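Local coordinates for protein AgaA (Rhizobium radiobacter, PDB 6HLX) that binds the opine agropinic acid as the periplasmic solute-binding protein of an ABC transporter and so serves its import into the bacterium, at residues A[239-244]-A[450-455]; A[273-278]-A[336-341]. One frame throughout, in Å; residues are numbered along the deposited sequence. Where two conformers were deposited one is given.

Overall arrangement
Contact 1 is buried and belongs to the ligand site; contact 2 lies farther from the centre of the chain and is partly open to solvent. Their centres are 11 Å apart. Contact 1 joins strands 240-245 and 446-451 of a mixed sheet by direct backbone bonds and carries a charged arginine to agropinic acid. Contact 2 sets the end of helix 267-274 and Phe275, the residue just after it, against helix 333-347, through alanine methyls, a threonine hydroxyl, an aromatic ring and two bridging waters. The two meet where Phe275 packs on the methionines of contact 1: its CZ is 3.5 Å from CG of Met241, and its CD1 is 3.5 Å from SD of Met450.

Contact 1. Residues A[239-244]-A[450-455]; sequences PFMGLQ and MWREQN. With G9Z (agropinic acid), chain E.
Arg452 lies against Pro239 and Met241 while it holds the carboxylate of agropinic acid. Its NH2 gives a nearly straight bond to ligand atom O (2.7 Å), and NH1 reaches ligand atom OXT (2.9 Å). Arg452 CG stands between the backbone N and the carbonyl carbon (chi1 70°), and the chain runs extended to NE, past Pro239 to the ligand. CB of Pro239 sits over the centre of one guanidinium face, 3.8 Å from NE. At the edge, SD of Met241 takes a weak bond from NH1. Gln454 OE1 accepts from both NE and NH2 in the guanidinium plane, which fixes the turn of the group. The Gln454 CB in turn packs on the Pro239 ring. Gln244 OE1 is 2.6 Å from ligand hydroxyl OAS.

Behind this shell the backbones pair. Arg452 N bonds Pro239 O (2.9 Å), and Met241 N bonds Met450 O (2.9 Å). Met241 and Met450 lie side by side on one face of the sheet, with CB of Met241 3.7 Å from CG of Met450. On the other face, CZ3 of Trp451 meets the edge of the Phe240 ring at CD2 (3.8 Å). The antiparallel pairing places the arginine that grips the opine carboxylate in the pocket of this family 5 solute-binding protein.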
# COMPACT_ATOMS: atom_id res chain seq x y z
N PRO A 239 5.97 6.12 -4.55
CA PRO A 239 6.53 4.82 -4.13
C PRO A 239 8.02 4.69 -4.33
O PRO A 239 8.64 5.45 -5.08
CB PRO A 239 5.77 3.78 -4.99
CG PRO A 239 4.63 4.57 -5.70
CD PRO A 239 5.19 5.97 -5.81
N PHE A 240 8.59 3.69 -3.66
CA PHE A 240 10.01 3.37 -3.80
C PHE A 240 10.13 1.89 -4.24
O PHE A 240 9.19 1.09 -4.06
CB PHE A 240 10.77 3.60 -2.47
CG PHE A 240 10.08 3.06 -1.24
CD1 PHE A 240 10.06 1.69 -0.97
CD2 PHE A 240 9.45 3.92 -0.34
CE1 PHE A 240 9.39 1.19 0.16
CE2 PHE A 240 8.80 3.41 0.80
CZ PHE A 240 8.77 2.05 1.04
N MET A 241 11.29 1.55 -4.80
CA MET A 241 11.68 0.18 -5.16
C MET A 241 12.80 -0.23 -4.23
O MET A 241 13.72 0.54 -3.99
CB MET A 241 12.18 0.07 -6.62
CG MET A 241 11.11 0.39 -7.67
SD MET A 241 9.65 -0.66 -7.58
CE MET A 241 10.34 -2.22 -8.04
N GLY A 242 12.77 -1.48 -3.77
CA GLY A 242 13.81 -1.98 -2.88
C GLY A 242 13.69 -3.47 -2.68
O GLY A 242 13.19 -4.17 -3.57
N LEU A 243 14.15 -3.97 -1.53
CA LEU A 243 14.08 -5.40 -1.24
C LEU A 243 13.63 -5.64 0.19
O LEU A 243 14.07 -4.93 1.10
CB LEU A 243 15.47 -6.05 -1.41
CG LEU A 243 16.03 -6.16 -2.84
CD1 LEU A 243 17.52 -6.46 -2.80
CD2 LEU A 243 15.30 -7.28 -3.64
N GLN A 244 12.83 -6.69 0.37
CA GLN A 244 12.42 -7.25 1.66
C GLN A 244 13.14 -8.59 1.72
O GLN A 244 13.18 -9.31 0.72
CB GLN A 244 10.90 -7.48 1.72
CG GLN A 244 10.13 -6.18 1.86
CD GLN A 244 8.71 -6.33 1.43
OE1 GLN A 244 8.35 -5.87 0.34
NE2 GLN A 244 7.88 -7.00 2.24
N MET A 450 15.38 3.20 -5.26
CA MET A 450 14.95 4.36 -6.03
C MET A 450 13.53 4.80 -5.71
O MET A 450 12.73 3.98 -5.24
CB MET A 450 15.02 4.05 -7.54
CG MET A 450 14.09 2.91 -7.96
SD MET A 450 13.97 2.67 -9.72
CE MET A 450 12.89 4.05 -10.17
N TRP A 451 13.23 6.07 -6.00
CA TRP A 451 11.87 6.62 -5.91
C TRP A 451 11.35 6.47 -7.34
O TRP A 451 12.08 6.79 -8.31
CB TRP A 451 11.88 8.13 -5.60
CG TRP A 451 12.35 8.46 -4.23
CD1 TRP A 451 13.52 9.07 -3.88
CD2 TRP A 451 11.64 8.20 -3.00
NE1 TRP A 451 13.58 9.23 -2.52
CE2 TRP A 451 12.44 8.72 -1.95
CE3 TRP A 451 10.39 7.64 -2.69
CZ2 TRP A 451 12.05 8.64 -0.61
CZ3 TRP A 451 9.99 7.59 -1.36
CH2 TRP A 451 10.82 8.08 -0.33
N ARG A 452 10.12 6.00 -7.51
CA ARG A 452 9.60 5.85 -8.87
C ARG A 452 8.40 6.76 -9.13
O ARG A 452 7.72 7.18 -8.18
CB ARG A 452 9.19 4.38 -9.15
CG ARG A 452 7.95 3.93 -8.36
CD ARG A 452 7.56 2.48 -8.67
NE ARG A 452 6.12 2.28 -8.51
CZ ARG A 452 5.57 1.22 -7.93
NH1 ARG A 452 6.34 0.26 -7.41
NH2 ARG A 452 4.25 1.09 -7.87
N GLU A 453 8.08 6.99 -10.41
CA GLU A 453 6.85 7.71 -10.76
C GLU A 453 5.70 6.68 -10.71
O GLU A 453 5.89 5.50 -11.05
CB GLU A 453 6.93 8.26 -12.19
CG GLU A 453 7.94 9.38 -12.33
CD GLU A 453 7.83 10.14 -13.63
OE1 GLU A 453 8.67 11.04 -13.86
OE2 GLU A 453 6.91 9.84 -14.43
N GLN A 454 4.51 7.13 -10.31
CA GLN A 454 3.32 6.28 -10.23
C GLN A 454 2.24 7.12 -10.90
O GLN A 454 1.77 8.11 -10.33
CB GLN A 454 2.98 5.95 -8.77
CG GLN A 454 1.73 5.05 -8.63
CD GLN A 454 1.95 3.64 -9.15
OE1 GLN A 454 3.08 3.17 -9.27
NE2 GLN A 454 0.88 2.93 -9.46
N ASN A 455 1.92 6.79 -12.15
CA ASN A 455 1.04 7.64 -12.93
C ASN A 455 -0.25 6.95 -13.33
O ASN A 455 -0.28 5.73 -13.52
CB ASN A 455 1.79 8.09 -14.20
CG ASN A 455 3.10 8.81 -13.90
OD1 ASN A 455 3.19 9.58 -12.95
ND2 ASN A 455 4.14 8.55 -14.66
OAM G9Z E . -0.22 -4.07 -6.02
CAB G9Z E . 0.88 -3.96 -6.58
CAC G9Z E . 1.11 -4.41 -7.90
CB G9Z E . 2.60 -4.07 -8.21
CA G9Z E . 3.18 -3.58 -6.89
C G9Z E . 3.85 -2.33 -7.05
O G9Z E . 3.17 -1.27 -7.01
N G9Z E . 2.00 -3.54 -5.97
CAG G9Z E . 2.04 -2.98 -4.56
CAH G9Z E . 2.63 -4.01 -3.60
OAP G9Z E . 3.98 -4.24 -4.00
CAI G9Z E . 2.59 -3.55 -2.14
OAQ G9Z E . 1.31 -2.92 -1.87
CAJ G9Z E . 2.74 -4.75 -1.14
OAR G9Z E . 2.69 -4.26 0.21
CAK G9Z E . 3.97 -5.66 -1.34
OAT G9Z E . 3.81 -6.86 -0.55
CAL G9Z E . 5.30 -4.95 -1.04
OAS G9Z E . 6.41 -5.81 -1.37
OXT G9Z E . 5.09 -2.35 -7.27

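Contact 2. Residues A[273-278]-A[336-341]; sequences TAFNGL and QNTAIA. With EDO (1,2-ethanediol), chain X.
Ala274 packs its methyl on the helix that carries Asn337 and Thr338. Its CB lies 3.7 Å from CB of Asn337 and 3.6 Å from OG1 of Thr338. CB of Asn337 also touches the Thr273 carbonyl O. One helical turn on, the methyl of Ala341 stands 4.0 Å from OG1 of Thr273. With just a methyl on Ala274, the CA atoms of Ala274 and Asn337 approach to 4.9 Å.

Phe275 supplies the one aromatic ring of the contact. It comes obliquely to Thr338, with CE1 3.5 Å from OG1. That hydroxyl sits beside its own backbone N (chi1 -68°) and bonds back to Phe334 O in the preceding turn. Phe334 also meets the Phe275 ring.

Polar links across the contact run through water. One water donates to Thr273 OG1 and to Asn337 O, at 2.7 Å from the hydroxyl. Thr273 OG1 also bonds Ala269 O within its own helix. A second water donates to Ala274 O and accepts from Asn337 ND2, 2.9 Å from that nitrogen.

The backbone bond from Leu278 N to Phe275 O (2.9 Å) closes a type I' beta turn. The last turn of helix 267-274 and Phe275 just after it rest on helix 333-347. Phe275 and Thr338 also touch Met241 of strand 240-245, so both helices pack on the methionine side of the mixed sheet, behind the strand pair of contact 1.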
# COMPACT_ATOMS: atom_id res chain seq x y z
N THR A 273 16.99 0.54 -16.96
CA THR A 273 16.52 -0.68 -17.62
C THR A 273 15.09 -1.09 -17.23
O THR A 273 14.51 -1.88 -17.96
CB THR A 273 17.48 -1.87 -17.42
OG1 THR A 273 17.41 -2.34 -16.08
CG2 THR A 273 18.94 -1.55 -17.82
N ALA A 274 14.56 -0.61 -16.10
CA ALA A 274 13.22 -0.97 -15.65
C ALA A 274 12.22 0.18 -15.71
O ALA A 274 11.02 -0.07 -15.69
CB ALA A 274 13.28 -1.52 -14.22
N PHE A 275 12.72 1.43 -15.67
CA PHE A 275 11.84 2.61 -15.61
C PHE A 275 12.10 3.66 -16.70
O PHE A 275 11.71 4.83 -16.54
CB PHE A 275 11.91 3.24 -14.21
CG PHE A 275 11.41 2.33 -13.12
CD1 PHE A 275 12.27 1.44 -12.48
CD2 PHE A 275 10.07 2.34 -12.75
CE1 PHE A 275 11.80 0.59 -11.48
CE2 PHE A 275 9.60 1.51 -11.73
CZ PHE A 275 10.47 0.63 -11.11
N ASN A 276 12.74 3.24 -17.82
CA ASN A 276 12.98 4.13 -18.97
C ASN A 276 13.71 5.45 -18.59
O ASN A 276 13.45 6.51 -19.17
CB ASN A 276 11.62 4.42 -19.68
CG ASN A 276 11.73 5.07 -21.03
OD1 ASN A 276 11.01 6.03 -21.35
ND2 ASN A 276 12.66 4.58 -21.85
N GLY A 277 14.59 5.37 -17.60
CA GLY A 277 15.34 6.53 -17.16
C GLY A 277 14.58 7.46 -16.22
O GLY A 277 15.11 8.50 -15.84
N LEU A 278 13.35 7.07 -15.80
CA LEU A 278 12.53 7.89 -14.89
C LEU A 278 12.64 7.42 -13.44
O LEU A 278 12.38 6.26 -13.16
CB LEU A 278 11.05 7.88 -15.32
CG LEU A 278 10.72 8.38 -16.73
CD1 LEU A 278 9.25 8.18 -17.03
CD2 LEU A 278 11.09 9.85 -16.91
N GLN A 336 9.65 -7.23 -13.06
CA GLN A 336 10.50 -8.22 -13.73
C GLN A 336 11.87 -7.62 -14.08
O GLN A 336 12.90 -8.25 -13.81
CB GLN A 336 9.83 -8.73 -15.01
CG GLN A 336 10.80 -9.57 -15.86
CD GLN A 336 10.07 -10.28 -16.95
OE1 GLN A 336 9.12 -11.01 -16.70
NE2 GLN A 336 10.50 -10.10 -18.18
N ASN A 337 11.90 -6.41 -14.67
CA ASN A 337 13.17 -5.80 -15.08
C ASN A 337 14.02 -5.37 -13.89
O ASN A 337 15.26 -5.48 -13.95
CB ASN A 337 12.94 -4.66 -16.07
CG ASN A 337 12.50 -5.20 -17.41
OD1 ASN A 337 12.99 -6.23 -17.89
ND2 ASN A 337 11.56 -4.53 -18.03
N THR A 338 13.36 -4.97 -12.77
CA THR A 338 14.13 -4.66 -11.54
C THR A 338 14.79 -5.96 -11.08
O THR A 338 15.97 -5.96 -10.71
CB THR A 338 13.22 -4.05 -10.45
OG1 THR A 338 12.78 -2.75 -10.89
CG2 THR A 338 13.94 -3.95 -9.07
N ALA A 339 14.03 -7.07 -11.09
CA ALA A 339 14.56 -8.38 -10.67
C ALA A 339 15.75 -8.83 -11.53
O ALA A 339 16.76 -9.30 -10.99
CB ALA A 339 13.46 -9.43 -10.67
N ILE A 340 15.64 -8.65 -12.86
CA ILE A 340 16.71 -9.00 -13.81
C ILE A 340 17.98 -8.17 -13.51
O ILE A 340 19.08 -8.73 -13.45
CB ILE A 340 16.23 -8.83 -15.28
CG1 ILE A 340 15.22 -9.95 -15.64
CG2 ILE A 340 17.42 -8.80 -16.27
CD1 ILE A 340 14.41 -9.70 -16.94
N ALA A 341 17.80 -6.86 -13.27
CA ALA A 341 18.93 -5.98 -12.95
C ALA A 341 19.60 -6.41 -11.64
O ALA A 341 20.83 -6.51 -11.59
CB ALA A 341 18.46 -4.53 -12.85
C1 EDO X . 12.26 0.01 -19.31
O1 EDO X . 13.42 0.80 -19.15
C2 EDO X . 11.26 0.73 -20.22
O2 EDO X . 10.24 -0.20 -20.54
O HOH W 1 16.88 -4.97 -16.16
O HOH W 2 10.03 -2.25 -17.26